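Local coordinates for putative peptidase (Chlamydophila abortus, PDB 3CE2), which is probably a zinc-dependent oligopeptidase of the M3B family that cleaves a variety of small bioactive peptides, at residues K183-L188 against I526-Y531; S191-G196 against C233-S238; H241-L246 against E522-P527; L246-I251 against V490-E495. All blocks are in the same frame, centred on the assembly; numbering follows the deposited sequence.

Contact 1 (K183-L188 against I526-Y531)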
loop_
_atom_site.group_PDB
_atom_site.type_symbol
_atom_site.label_atom_id
_atom_site.label_comp_id
_atom_site.label_asym_id
_atom_site.label_seq_id
_atom_site.Cartn_x
_atom_site.Cartn_y
_atom_site.Cartn_z
ATOM N N LYS A 183 2.630 -17.696 11.950
ATOM C CA LYS A 183 3.881 -17.665 12.695
ATOM C C LYS A 183 4.790 -18.806 12.255
ATOM O O LYS A 183 5.982 -18.616 12.001
ATOM C CB LYS A 183 3.622 -17.732 14.198
ATOM C CG LYS A 183 3.333 -16.375 14.826
ATOM C CD LYS A 183 3.058 -16.469 16.334
ATOM C CE LYS A 183 3.117 -15.085 17.014
ATOM N NZ LYS A 183 2.898 -15.191 18.501
ATOM N N ALA A 184 4.217 -19.998 12.162
ATOM C CA ALA A 184 4.981 -21.151 11.784
ATOM C C ALA A 184 5.512 -20.939 10.362
ATOM O O ALA A 184 6.700 -21.177 10.080
ATOM C CB ALA A 184 4.122 -22.360 11.857
ATOM N N PHE A 185 4.632 -20.477 9.474
ATOM C CA PHE A 185 5.056 -20.101 8.149
ATOM C C PHE A 185 6.298 -19.219 8.161
ATOM O O PHE A 185 7.202 -19.434 7.356
ATOM C CB PHE A 185 3.961 -19.365 7.383
ATOM C CG PHE A 185 4.445 -18.790 6.079
ATOM C CD1 PHE A 185 4.504 -19.575 4.942
ATOM C CD2 PHE A 185 4.904 -17.486 6.008
ATOM C CE1 PHE A 185 4.980 -19.065 3.758
ATOM C CE2 PHE A 185 5.363 -16.966 4.819
ATOM C CZ PHE A 185 5.400 -17.758 3.701
ATOM N N SER A 186 6.365 -18.228 9.049
ATOM C CA SER A 186 7.521 -17.324 9.006
ATOM C C SER A 186 8.782 -17.969 9.479
ATOM O O SER A 186 9.839 -17.770 8.879
ATOM C CB SER A 186 7.295 -16.036 9.786
ATOM O OG SER A 186 6.147 -15.392 9.288
ATOM N N SER A 187 8.696 -18.734 10.562
ATOM C CA SER A 187 9.907 -19.355 11.067
ATOM C C SER A 187 10.467 -20.303 10.003
ATOM O O SER A 187 11.682 -20.377 9.827
ATOM C CB SER A 187 9.692 -20.054 12.414
ATOM O OG SER A 187 8.361 -20.498 12.545
ATOM N N LEU A 188 9.595 -21.001 9.272
ATOM C CA LEU A 188 10.078 -21.911 8.211
ATOM C C LEU A 188 10.632 -21.153 7.020
ATOM O O LEU A 188 11.746 -21.414 6.545
ATOM C CB LEU A 188 8.977 -22.816 7.704
ATOM C CG LEU A 188 8.575 -23.912 8.664
ATOM C CD1 LEU A 188 7.235 -24.440 8.210
ATOM C CD2 LEU A 188 9.588 -25.001 8.695
ATOM N N ILE A 526 4.644 -17.260 -0.955
ATOM C CA ILE A 526 3.933 -16.008 -0.742
ATOM C C ILE A 526 3.362 -15.863 0.652
ATOM O O ILE A 526 2.392 -16.533 0.970
ATOM C CB ILE A 526 2.742 -15.916 -1.642
ATOM C CG1 ILE A 526 3.162 -16.039 -3.096
ATOM C CG2 ILE A 526 2.013 -14.605 -1.398
ATOM C CD1 ILE A 526 1.977 -16.298 -3.971
ATOM N N PRO A 527 3.909 -14.934 1.450
ATOM C CA PRO A 527 3.658 -14.772 2.893
ATOM C C PRO A 527 2.183 -14.621 3.289
ATOM O O PRO A 527 1.424 -13.957 2.578
ATOM C CB PRO A 527 4.456 -13.517 3.244
ATOM C CG PRO A 527 5.531 -13.468 2.182
ATOM C CD PRO A 527 4.850 -13.926 0.941
ATOM N N HIS A 528 1.802 -15.233 4.418
ATOM C CA HIS A 528 0.379 -15.381 4.801
ATOM C C HIS A 528 -0.311 -14.061 5.077
ATOM O O HIS A 528 -1.572 -14.014 5.120
ATOM C CB HIS A 528 0.197 -16.264 6.031
ATOM C CG HIS A 528 0.439 -17.712 5.777
ATOM N ND1 HIS A 528 0.045 -18.694 6.664
ATOM C CD2 HIS A 528 1.048 -18.350 4.750
ATOM C CE1 HIS A 528 0.404 -19.875 6.193
ATOM N NE2 HIS A 528 1.017 -19.695 5.036
ATOM N N PHE A 529 0.504 -13.012 5.295
ATOM C CA PHE A 529 -0.018 -11.649 5.465
ATOM C C PHE A 529 -0.496 -11.040 4.144
ATOM O O PHE A 529 -1.259 -10.062 4.150
ATOM C CB PHE A 529 0.921 -10.724 6.255
ATOM C CG PHE A 529 2.215 -10.382 5.560
ATOM C CD1 PHE A 529 3.424 -10.960 5.980
ATOM C CD2 PHE A 529 2.247 -9.439 4.534
ATOM C CE1 PHE A 529 4.655 -10.624 5.366
ATOM C CE2 PHE A 529 3.470 -9.094 3.905
ATOM C CZ PHE A 529 4.676 -9.687 4.325
ATOM N N TYR A 530 -0.073 -11.660 3.028
ATOM C CA TYR A 530 -0.708 -11.449 1.718
ATOM C C TYR A 530 -2.034 -12.142 1.638
ATOM O O TYR A 530 -2.638 -12.212 0.586
ATOM C CB TYR A 530 0.175 -11.877 0.553
ATOM C CG TYR A 530 1.315 -10.942 0.447
ATOM C CD1 TYR A 530 1.099 -9.616 0.140
ATOM C CD2 TYR A 530 2.599 -11.356 0.741
ATOM C CE1 TYR A 530 2.119 -8.737 0.089
ATOM C CE2 TYR A 530 3.635 -10.490 0.692
ATOM C CZ TYR A 530 3.394 -9.172 0.372
ATOM O OH TYR A 530 4.446 -8.287 0.324
ATOM N N TYR A 531 -2.518 -12.623 2.767
ATOM C CA TYR A 531 -3.865 -13.144 2.767
ATOM C C TYR A 531 -4.923 -12.275 3.507
ATOM O O TYR A 531 -4.621 -11.343 4.274
ATOM C CB TYR A 531 -3.869 -14.641 3.130
ATOM C CG TYR A 531 -3.107 -15.457 2.101
ATOM C CD1 TYR A 531 -3.781 -16.224 1.179
ATOM C CD2 TYR A 531 -1.733 -15.416 2.015
ATOM C CE1 TYR A 531 -3.116 -16.963 0.202
ATOM C CE2 TYR A 531 -1.051 -16.162 1.042
ATOM C CZ TYR A 531 -1.762 -16.939 0.137
ATOM O OH TYR A 531 -1.154 -17.698 -0.843
#

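Contact 2 (S191-G196 against C233-S238)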
loop_
_atom_site.group_PDB
_atom_site.type_symbol
_atom_site.label_atom_id
_atom_site.label_comp_id
_atom_site.label_asym_id
_atom_site.label_seq_id
_atom_site.Cartn_x
_atom_site.Cartn_y
_atom_site.Cartn_z
ATOM N N SER A 191 13.526 -18.385 8.283
ATOM C CA SER A 191 14.637 -18.758 9.175
ATOM C C SER A 191 15.164 -20.165 9.055
ATOM O O SER A 191 16.366 -20.349 8.959
ATOM C CB SER A 191 14.302 -18.506 10.654
ATOM O OG SER A 191 13.992 -17.142 10.886
ATOM N N GLU A 192 14.286 -21.161 9.097
ATOM C CA GLU A 192 14.749 -22.517 9.388
ATOM C C GLU A 192 14.969 -23.400 8.185
ATOM O O GLU A 192 15.903 -24.195 8.150
ATOM C CB GLU A 192 13.854 -23.172 10.435
ATOM C CG GLU A 192 13.780 -22.280 11.646
ATOM C CD GLU A 192 13.324 -22.973 12.899
ATOM O OE1 GLU A 192 12.204 -23.526 12.880
ATOM O OE2 GLU A 192 14.075 -22.921 13.908
ATOM N N ILE A 193 14.129 -23.276 7.175
ATOM C CA ILE A 193 14.398 -24.070 5.995
ATOM C C ILE A 193 15.718 -23.561 5.441
ATOM O O ILE A 193 15.923 -22.370 5.356
ATOM C CB ILE A 193 13.263 -23.979 4.984
ATOM C CG1 ILE A 193 11.962 -24.471 5.649
ATOM C CG2 ILE A 193 13.599 -24.788 3.738
ATOM C CD1 ILE A 193 10.769 -24.566 4.702
ATOM N N PRO A 194 16.640 -24.461 5.108
ATOM C CA PRO A 194 17.923 -23.964 4.614
ATOM C C PRO A 194 17.866 -23.475 3.163
ATOM O O PRO A 194 17.178 -24.063 2.316
ATOM C CB PRO A 194 18.847 -25.184 4.711
ATOM C CG PRO A 194 17.995 -26.332 5.288
ATOM C CD PRO A 194 16.568 -25.931 5.135
ATOM N N PHE A 195 18.589 -22.397 2.892
ATOM C CA PHE A 195 18.735 -21.911 1.543
ATOM C C PHE A 195 19.791 -22.711 0.809
ATOM O O PHE A 195 20.608 -23.390 1.433
ATOM C CB PHE A 195 19.109 -20.449 1.560
ATOM C CG PHE A 195 17.980 -19.551 1.934
ATOM C CD1 PHE A 195 17.088 -19.114 0.975
ATOM C CD2 PHE A 195 17.805 -19.144 3.249
ATOM C CE1 PHE A 195 16.031 -18.283 1.314
ATOM C CE2 PHE A 195 16.754 -18.305 3.600
ATOM C CZ PHE A 195 15.866 -17.867 2.627
ATOM N N GLY A 196 19.763 -22.646 -0.519
ATOM C CA GLY A 196 20.734 -23.360 -1.336
ATOM C C GLY A 196 21.696 -22.387 -1.993
ATOM O O GLY A 196 21.955 -21.305 -1.457
ATOM N N CYS A 233 12.768 -22.672 -5.896
ATOM C CA CYS A 233 11.664 -23.622 -5.999
ATOM C C CYS A 233 11.935 -24.878 -5.184
ATOM O O CYS A 233 11.046 -25.394 -4.512
ATOM C CB CYS A 233 11.398 -24.007 -7.443
ATOM S SG CYS A 233 10.699 -22.702 -8.460
ATOM N N GLU A 234 13.161 -25.385 -5.246
ATOM C CA GLU A 234 13.470 -26.607 -4.514
ATOM C C GLU A 234 13.312 -26.416 -3.001
ATOM O O GLU A 234 12.810 -27.302 -2.301
ATOM C CB GLU A 234 14.854 -27.100 -4.867
ATOM C CG GLU A 234 14.851 -27.923 -6.118
ATOM C CD GLU A 234 16.225 -28.018 -6.774
ATOM O OE1 GLU A 234 17.197 -28.394 -6.082
ATOM O OE2 GLU A 234 16.331 -27.736 -7.991
ATOM N N ARG A 235 13.697 -25.245 -2.506
ATOM C CA ARG A 235 13.549 -24.946 -1.092
ATOM C C ARG A 235 12.107 -25.169 -0.644
ATOM O O ARG A 235 11.868 -25.838 0.347
ATOM C CB ARG A 235 14.011 -23.511 -0.748
ATOM C CG ARG A 235 14.149 -23.340 0.784
ATOM C CD ARG A 235 14.964 -22.152 1.262
ATOM N NE ARG A 235 14.089 -21.018 1.477
ATOM C CZ ARG A 235 13.804 -20.524 2.668
ATOM N NH1 ARG A 235 14.343 -21.036 3.751
ATOM N NH2 ARG A 235 12.976 -19.506 2.762
ATOM N N TYR A 236 11.141 -24.629 -1.384
ATOM C CA TYR A 236 9.760 -24.718 -0.958
ATOM C C TYR A 236 9.146 -26.070 -1.272
ATOM O O TYR A 236 8.357 -26.629 -0.501
ATOM C CB TYR A 236 8.946 -23.561 -1.546
ATOM C CG TYR A 236 9.303 -22.258 -0.847
ATOM C CD1 TYR A 236 8.558 -21.803 0.245
ATOM C CD2 TYR A 236 10.413 -21.515 -1.240
ATOM C CE1 TYR A 236 8.897 -20.651 0.901
ATOM C CE2 TYR A 236 10.737 -20.348 -0.605
ATOM C CZ TYR A 236 9.993 -19.929 0.477
ATOM O OH TYR A 236 10.338 -18.765 1.124
ATOM N N HIS A 237 9.511 -26.607 -2.414
ATOM C CA HIS A 237 8.944 -27.860 -2.837
ATOM C C HIS A 237 9.180 -28.907 -1.758
ATOM O O HIS A 237 8.290 -29.693 -1.427
ATOM C CB HIS A 237 9.570 -28.274 -4.159
ATOM C CG HIS A 237 9.213 -29.658 -4.574
ATOM N ND1 HIS A 237 7.936 -30.002 -4.974
ATOM C CD2 HIS A 237 9.952 -30.795 -4.616
ATOM C CE1 HIS A 237 7.910 -31.290 -5.270
ATOM N NE2 HIS A 237 9.115 -31.795 -5.047
ATOM N N SER A 238 10.366 -28.908 -1.169
ATOM C CA SER A 238 10.631 -29.919 -0.151
ATOM C C SER A 238 9.823 -29.775 1.164
ATOM O O SER A 238 9.757 -30.701 1.946
ATOM C CB SER A 238 12.123 -30.039 0.101
ATOM O OG SER A 238 12.677 -28.766 0.332
#

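Contact 3 (H241-L246 against E522-P527). With ZN (zinc ion), chain F.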
loop_
_atom_site.group_PDB
_atom_site.type_symbol
_atom_site.label_atom_id
_atom_site.label_comp_id
_atom_site.label_asym_id
_atom_site.label_seq_id
_atom_site.Cartn_x
_atom_site.Cartn_y
_atom_site.Cartn_z
ATOM N N HIS A 241 4.093 -30.139 1.738
ATOM C CA HIS A 241 2.936 -30.611 2.515
ATOM C C HIS A 241 2.668 -29.729 3.716
ATOM O O HIS A 241 1.505 -29.460 4.067
ATOM C CB HIS A 241 3.124 -32.057 2.937
ATOM C CG HIS A 241 3.416 -32.955 1.786
ATOM N ND1 HIS A 241 4.703 -33.340 1.450
ATOM C CD2 HIS A 241 2.599 -33.476 0.838
ATOM C CE1 HIS A 241 4.658 -34.084 0.358
ATOM N NE2 HIS A 241 3.394 -34.183 -0.032
ATOM N N THR A 242 3.751 -29.239 4.315
ATOM C CA THR A 242 3.659 -28.418 5.504
ATOM C C THR A 242 3.141 -27.020 5.162
ATOM O O THR A 242 2.268 -26.462 5.825
ATOM C CB THR A 242 5.021 -28.350 6.176
ATOM O OG1 THR A 242 5.317 -29.654 6.706
ATOM C CG2 THR A 242 5.048 -27.266 7.296
ATOM N N PHE A 243 3.653 -26.454 4.091
ATOM C CA PHE A 243 3.115 -25.194 3.660
ATOM C C PHE A 243 1.644 -25.313 3.265
ATOM O O PHE A 243 0.865 -24.414 3.555
ATOM C CB PHE A 243 3.944 -24.666 2.527
ATOM C CG PHE A 243 5.229 -24.067 2.966
ATOM C CD1 PHE A 243 5.232 -22.958 3.805
ATOM C CD2 PHE A 243 6.450 -24.577 2.507
ATOM C CE1 PHE A 243 6.442 -22.369 4.189
ATOM C CE2 PHE A 243 7.651 -23.993 2.870
ATOM C CZ PHE A 243 7.652 -22.887 3.716
ATOM N N ALA A 244 1.256 -26.416 2.628
ATOM C CA ALA A 244 -0.171 -26.657 2.332
ATOM C C ALA A 244 -0.967 -26.728 3.607
ATOM O O ALA A 244 -2.024 -26.113 3.715
ATOM C CB ALA A 244 -0.379 -27.928 1.548
ATOM N N ASN A 245 -0.489 -27.486 4.579
ATOM C CA ASN A 245 -1.221 -27.539 5.843
ATOM C C ASN A 245 -1.414 -26.159 6.423
ATOM O O ASN A 245 -2.509 -25.800 6.873
ATOM C CB ASN A 245 -0.482 -28.386 6.871
ATOM C CG ASN A 245 -0.668 -29.841 6.633
ATOM O OD1 ASN A 245 -1.688 -30.250 6.109
ATOM N ND2 ASN A 245 0.321 -30.636 6.994
ATOM N N LEU A 246 -0.330 -25.391 6.436
ATOM C CA LEU A 246 -0.342 -24.124 7.118
ATOM C C LEU A 246 -1.265 -23.176 6.381
ATOM O O LEU A 246 -1.976 -22.404 6.984
ATOM C CB LEU A 246 1.067 -23.562 7.244
ATOM C CG LEU A 246 2.047 -24.227 8.225
ATOM C CD1 LEU A 246 3.408 -23.612 8.014
ATOM C CD2 LEU A 246 1.629 -24.061 9.684
ATOM N N GLU A 522 5.195 -21.765 -6.541
ATOM C CA GLU A 522 5.245 -20.358 -6.114
ATOM C C GLU A 522 4.270 -20.025 -5.002
ATOM O O GLU A 522 4.595 -19.253 -4.105
ATOM C CB GLU A 522 5.069 -19.386 -7.289
ATOM C CG GLU A 522 6.395 -18.844 -7.848
ATOM C CD GLU A 522 6.417 -18.765 -9.382
ATOM O OE1 GLU A 522 5.648 -17.939 -9.945
ATOM O OE2 GLU A 522 7.207 -19.527 -10.016
ATOM N N TRP A 523 3.079 -20.607 -5.039
ATOM C CA TRP A 523 2.090 -20.286 -4.026
ATOM C C TRP A 523 2.653 -20.461 -2.629
ATOM O O TRP A 523 2.242 -19.764 -1.701
ATOM C CB TRP A 523 0.855 -21.146 -4.184
ATOM C CG TRP A 523 1.127 -22.583 -4.025
ATOM C CD1 TRP A 523 1.341 -23.471 -5.014
ATOM C CD2 TRP A 523 1.176 -23.321 -2.798
ATOM N NE1 TRP A 523 1.543 -24.725 -4.494
ATOM C CE2 TRP A 523 1.444 -24.661 -3.131
ATOM C CE3 TRP A 523 1.021 -22.975 -1.447
ATOM C CZ2 TRP A 523 1.582 -25.662 -2.171
ATOM C CZ3 TRP A 523 1.139 -23.973 -0.494
ATOM C CH2 TRP A 523 1.413 -25.311 -0.865
ATOM N N ALA A 524 3.604 -21.379 -2.483
ATOM C CA ALA A 524 4.224 -21.633 -1.181
ATOM C C ALA A 524 5.133 -20.506 -0.639
ATOM O O ALA A 524 5.279 -20.377 0.572
ATOM C CB ALA A 524 4.949 -22.947 -1.193
ATOM N N ARG A 525 5.725 -19.693 -1.517
ATOM C CA ARG A 525 6.634 -18.648 -1.084
ATOM C C ARG A 525 5.955 -17.340 -0.762
ATOM O O ARG A 525 6.617 -16.412 -0.329
ATOM C CB ARG A 525 7.760 -18.402 -2.092
ATOM C CG ARG A 525 7.584 -19.121 -3.418
ATOM C CD ARG A 525 8.914 -19.455 -4.170
ATOM N NE ARG A 525 9.875 -18.340 -4.254
ATOM C CZ ARG A 525 10.713 -18.137 -5.278
ATOM N NH1 ARG A 525 10.701 -18.951 -6.331
ATOM N NH2 ARG A 525 11.559 -17.110 -5.257
ATOM N N ILE A 526 4.644 -17.260 -0.955
ATOM C CA ILE A 526 3.933 -16.008 -0.742
ATOM C C ILE A 526 3.362 -15.863 0.652
ATOM O O ILE A 526 2.392 -16.533 0.970
ATOM C CB ILE A 526 2.742 -15.916 -1.642
ATOM C CG1 ILE A 526 3.162 -16.039 -3.096
ATOM C CG2 ILE A 526 2.013 -14.605 -1.398
ATOM C CD1 ILE A 526 1.977 -16.298 -3.971
ATOM N N PRO A 527 3.909 -14.934 1.450
ATOM C CA PRO A 527 3.658 -14.772 2.893
ATOM C C PRO A 527 2.183 -14.621 3.289
ATOM O O PRO A 527 1.424 -13.957 2.578
ATOM C CB PRO A 527 4.456 -13.517 3.244
ATOM C CG PRO A 527 5.531 -13.468 2.182
ATOM C CD PRO A 527 4.850 -13.926 0.941
HETATM ZN ZN ZN F . 2.106 -35.175 -2.050
HETATM O O HOH W 1 3.643 -35.919 -3.659
HETATM O O HOH W 2 1.079 -35.759 0.026
HETATM O O HOH W 3 0.432 -33.690 -2.632
#

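Contact 4 (L246-I251 against V490-E495)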
loop_
_atom_site.group_PDB
_atom_site.type_symbol
_atom_site.label_atom_id
_atom_site.label_comp_id
_atom_site.label_asym_id
_atom_site.label_seq_id
_atom_site.Cartn_x
_atom_site.Cartn_y
_atom_site.Cartn_z
ATOM N N LEU A 246 -0.330 -25.391 6.436
ATOM C CA LEU A 246 -0.342 -24.124 7.118
ATOM C C LEU A 246 -1.265 -23.176 6.381
ATOM O O LEU A 246 -1.976 -22.404 6.984
ATOM C CB LEU A 246 1.067 -23.562 7.244
ATOM C CG LEU A 246 2.047 -24.227 8.225
ATOM C CD1 LEU A 246 3.408 -23.612 8.014
ATOM C CD2 LEU A 246 1.629 -24.061 9.684
ATOM N N LEU A 247 -1.284 -23.246 5.067
ATOM C CA LEU A 247 -2.132 -22.333 4.303
ATOM C C LEU A 247 -3.598 -22.743 4.419
ATOM O O LEU A 247 -4.455 -21.903 4.676
ATOM C CB LEU A 247 -1.678 -22.284 2.853
ATOM C CG LEU A 247 -2.406 -21.299 1.952
ATOM C CD1 LEU A 247 -2.243 -19.858 2.446
ATOM C CD2 LEU A 247 -1.873 -21.471 0.526
ATOM N N ASN A 248 -3.881 -24.036 4.254
ATOM C CA ASN A 248 -5.198 -24.568 4.573
ATOM C C ASN A 248 -5.677 -24.038 5.897
ATOM O O ASN A 248 -6.820 -23.648 6.018
ATOM C CB ASN A 248 -5.185 -26.088 4.652
ATOM C CG ASN A 248 -6.597 -26.688 4.782
ATOM O OD1 ASN A 248 -7.388 -26.693 3.827
ATOM N ND2 ASN A 248 -6.905 -27.207 5.958
ATOM N N GLY A 249 -4.801 -24.039 6.899
ATOM C CA GLY A 249 -5.165 -23.533 8.222
ATOM C C GLY A 249 -5.598 -22.071 8.209
ATOM O O GLY A 249 -6.637 -21.735 8.748
ATOM N N LYS A 250 -4.784 -21.199 7.619
ATOM C CA LYS A 250 -5.126 -19.793 7.456
ATOM C C LYS A 250 -6.477 -19.653 6.741
ATOM O O LYS A 250 -7.412 -19.018 7.246
ATOM C CB LYS A 250 -4.035 -19.069 6.656
ATOM C CG LYS A 250 -4.200 -17.556 6.558
ATOM C CD LYS A 250 -3.850 -16.865 7.870
ATOM C CE LYS A 250 -4.397 -15.435 7.929
ATOM N NZ LYS A 250 -4.698 -15.063 9.342
ATOM N N ILE A 251 -6.596 -20.254 5.568
ATOM C CA ILE A 251 -7.833 -20.110 4.843
ATOM C C ILE A 251 -9.034 -20.592 5.658
ATOM O O ILE A 251 -10.095 -19.974 5.608
ATOM C CB ILE A 251 -7.813 -20.851 3.529
ATOM C CG1 ILE A 251 -6.639 -20.408 2.646
ATOM C CG2 ILE A 251 -9.169 -20.728 2.834
ATOM C CD1 ILE A 251 -6.410 -18.910 2.492
ATOM N N VAL A 490 -13.783 -28.519 0.446
ATOM C CA VAL A 490 -12.624 -29.116 -0.236
ATOM C C VAL A 490 -11.351 -28.803 0.551
ATOM O O VAL A 490 -11.138 -27.652 0.956
ATOM C CB VAL A 490 -12.464 -28.585 -1.683
ATOM C CG1 VAL A 490 -11.250 -29.184 -2.353
ATOM C CG2 VAL A 490 -13.695 -28.883 -2.503
ATOM N N PRO A 491 -10.490 -29.819 0.778
ATOM C CA PRO A 491 -9.305 -29.578 1.603
ATOM C C PRO A 491 -8.122 -29.216 0.717
ATOM O O PRO A 491 -7.925 -29.797 -0.358
ATOM C CB PRO A 491 -9.088 -30.926 2.299
ATOM C CG PRO A 491 -9.729 -31.960 1.348
ATOM C CD PRO A 491 -10.526 -31.212 0.291
ATOM N N LEU A 492 -7.356 -28.239 1.164
ATOM C CA LEU A 492 -6.360 -27.636 0.323
ATOM C C LEU A 492 -5.047 -28.407 0.395
ATOM O O LEU A 492 -4.094 -27.986 1.050
ATOM C CB LEU A 492 -6.175 -26.162 0.710
ATOM C CG LEU A 492 -7.407 -25.235 0.642
ATOM C CD1 LEU A 492 -7.065 -23.758 1.006
ATOM C CD2 LEU A 492 -8.152 -25.312 -0.712
ATOM N N THR A 493 -4.988 -29.540 -0.286
ATOM C CA THR A 493 -3.764 -30.321 -0.292
ATOM C C THR A 493 -2.704 -29.691 -1.194
ATOM O O THR A 493 -3.011 -28.884 -2.070
ATOM C CB THR A 493 -4.037 -31.735 -0.779
ATOM O OG1 THR A 493 -4.481 -31.691 -2.139
ATOM C CG2 THR A 493 -5.109 -32.390 0.094
ATOM N N GLU A 494 -1.446 -30.053 -0.992
ATOM C CA GLU A 494 -0.437 -29.564 -1.897
ATOM C C GLU A 494 -0.811 -29.909 -3.337
ATOM O O GLU A 494 -0.514 -29.146 -4.242
ATOM C CB GLU A 494 0.964 -30.088 -1.543
ATOM C CG GLU A 494 1.456 -31.306 -2.339
ATOM C CD GLU A 494 2.049 -30.962 -3.726
ATOM O OE1 GLU A 494 2.346 -29.769 -4.026
ATOM O OE2 GLU A 494 2.222 -31.918 -4.522
ATOM N N GLU A 495 -1.446 -31.058 -3.557
ATOM C CA GLU A 495 -1.748 -31.470 -4.925
ATOM C C GLU A 495 -2.734 -30.470 -5.521
ATOM O O GLU A 495 -2.589 -30.026 -6.661
ATOM C CB GLU A 495 -2.329 -32.888 -4.985
ATOM C CG GLU A 495 -2.077 -33.580 -6.342
ATOM C CD GLU A 495 -3.338 -34.225 -6.959
ATOM O OE1 GLU A 495 -3.818 -35.256 -6.428
ATOM O OE2 GLU A 495 -3.837 -33.706 -7.997
#

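Contact 1 (K183-L188 against I526-Y531)
The phenyl ring of F185 and the imidazole of H528 lie one over the other as an offset stack, with centroids 4.5 Å apart and planes inclined by 26°. The displacement is marked. H528 CD2 stands 3.6 Å above the phenyl plane but out toward the rim, whereas the middle of the imidazole face is taken by F185 CB, 3.8 Å from the ring centroid of H528 in a CH-pi contact. The atom pair F185 CD1 and H528 NE2, at 3.5 Å, marks where the two rings come nearest. P527 meets the far end of the phenyl ring obliquely, its CB lying 3.9 Å from F185 CE2, and the carbonyl carbon of I526 approaches F185 CZ. In F185, CG runs anti to the backbone N (chi1 172°), which carries the ring off the helix and across to the loop. No hydrogen bond crosses the interface, so aromatic and apolar packing carry it. Helix 240-260 adjoins both partners: A184 and L188 touch L246, and Y531 touches L247. The arrangement is an aromatic helix-to-loop packing contact in the largely helical M3 fold, joining helix 180-192 to the connection between helices 494-509 and 536-553.

Contact 2 (S191-G196 against C233-S238)
R235 NH1 reaches the carbonyl oxygen of I193 at 2.6 Å, but the N-H points well away from the acceptor (117°) and the bond is weak. The guanidinium also lies flat on the phenyl ring of F195. The planes are 15° apart, and R235 CZ sits 3.6 Å from the F195 ring centroid, a cation-pi stack somewhat off the ring centre. R235 CD extends over the same ring as a CH-pi contact, 4.1 Å from the centroid of F195. A bend at chi3 (92°) lets the arginine do both, turning the group beneath the ring while its CG packs on I193 CG2. I193 O lies at the guanidinium edge and F195 over a face, so the stack limits the tilt of the group while the edge bond adds only a weak hold. H210 meets the F195 ring edge-to-face. The contact thus links the chain leaving helix 180-192, just ahead of strand 197-199, to the C-terminal part of helix 222-237.

Contact 3 (H241-L246 against E522-P527)
Instead of lying against the helix on a ring face, the indole of W523 points its six-membered edge at the backbone of F243 and A244. W523 CH2 comes 3.7 Å from A244 N, which lies in the indole plane, and W523 CZ3 is 4.0 Å from the carbonyl carbon of F243. This edge-on approach goes with a first torsion of 62°, which sets CG between the backbone N and the carbonyl carbon of W523. The methyl of A244 adds an apolar touch, its CB 4.0 Å from W523 CH2. At the other end of the indole, NE1 hydrogen-bonds to S498 OG, so helix 494-509 holds the polar side of a ring whose hydrocarbon edge serves helix 240-260. The contact is buried helix-to-loop packing in the M3 peptidase fold, with the irregular, helix-like turn 522-524 settled against one face of helix 240-260. F243 CB meets A524 CB at 4.2 Å, and A524 O lies over a face of the F243 ring, toward its rim. H241 turns away from this interface; its NE2 binds a zinc ion, at 2.6 Å, that also carries three waters and is distinct from the ion held by H402, H406 and E430.

Contact 4 (L246-I251 against V490-E495)
N248 and L492 cross at a slant, the amide oxygen of the asparagine meeting the leucine's backbone N with the leucine CB close alongside. L492 N donates to N248 OD1 over 3.1 Å, and the hydrogen bond is nearly straight at the hydrogen (162°). The donor nevertheless stands above the amide carbonyl plane, 44° out of it, rather than on a lone pair. With its CG anti to the backbone N (chi1 -172°), N248 holds OD1 out from the helix, and the same oxygen lies 3.4 Å from L492 CB. I251, one helical turn later, meets the leucine differently: the two side chains run at about a right angle, and L492 CD1 sets its methyl 3.8 Å from I251 CG1 and 3.9 Å from I251 CB. The leucine is therefore engaged at both ends, by a polar bond at its N and by apolar packing at its CD1. L492 is also the centre of an inverse gamma turn, closed by T493 N to P491 O at 2.9 Å, and this kink brings the chain round to the N-cap of the next helix, where T493 OG1 caps Y496 N. I482 of helix 451-487 touches both I251 and L492. The contact lies where the link from that helix to helix 494-509 passes along helix 240-260.

From the N terminus, helix 180-192 opens contact 1, which closes the longest loop, only at residues 526-531. Within it, contact 2 closes a short loop by bringing the end of helix 180-192 to helix 222-237. Contact 3 starts after contact 2 has closed, on helix 240-260, and finishes on the same connection as contact 1, sharing I526 and P527 with it. Contact 4 leaves the same helix, sharing L246 with contact 3, and is nested inside both larger loops. The four do not cross. F243 touches F185, Y236 and I193, joining contacts 1, 2 and 3, while A244 and L247 connect contact 3 with contact 4 around helix 240-260.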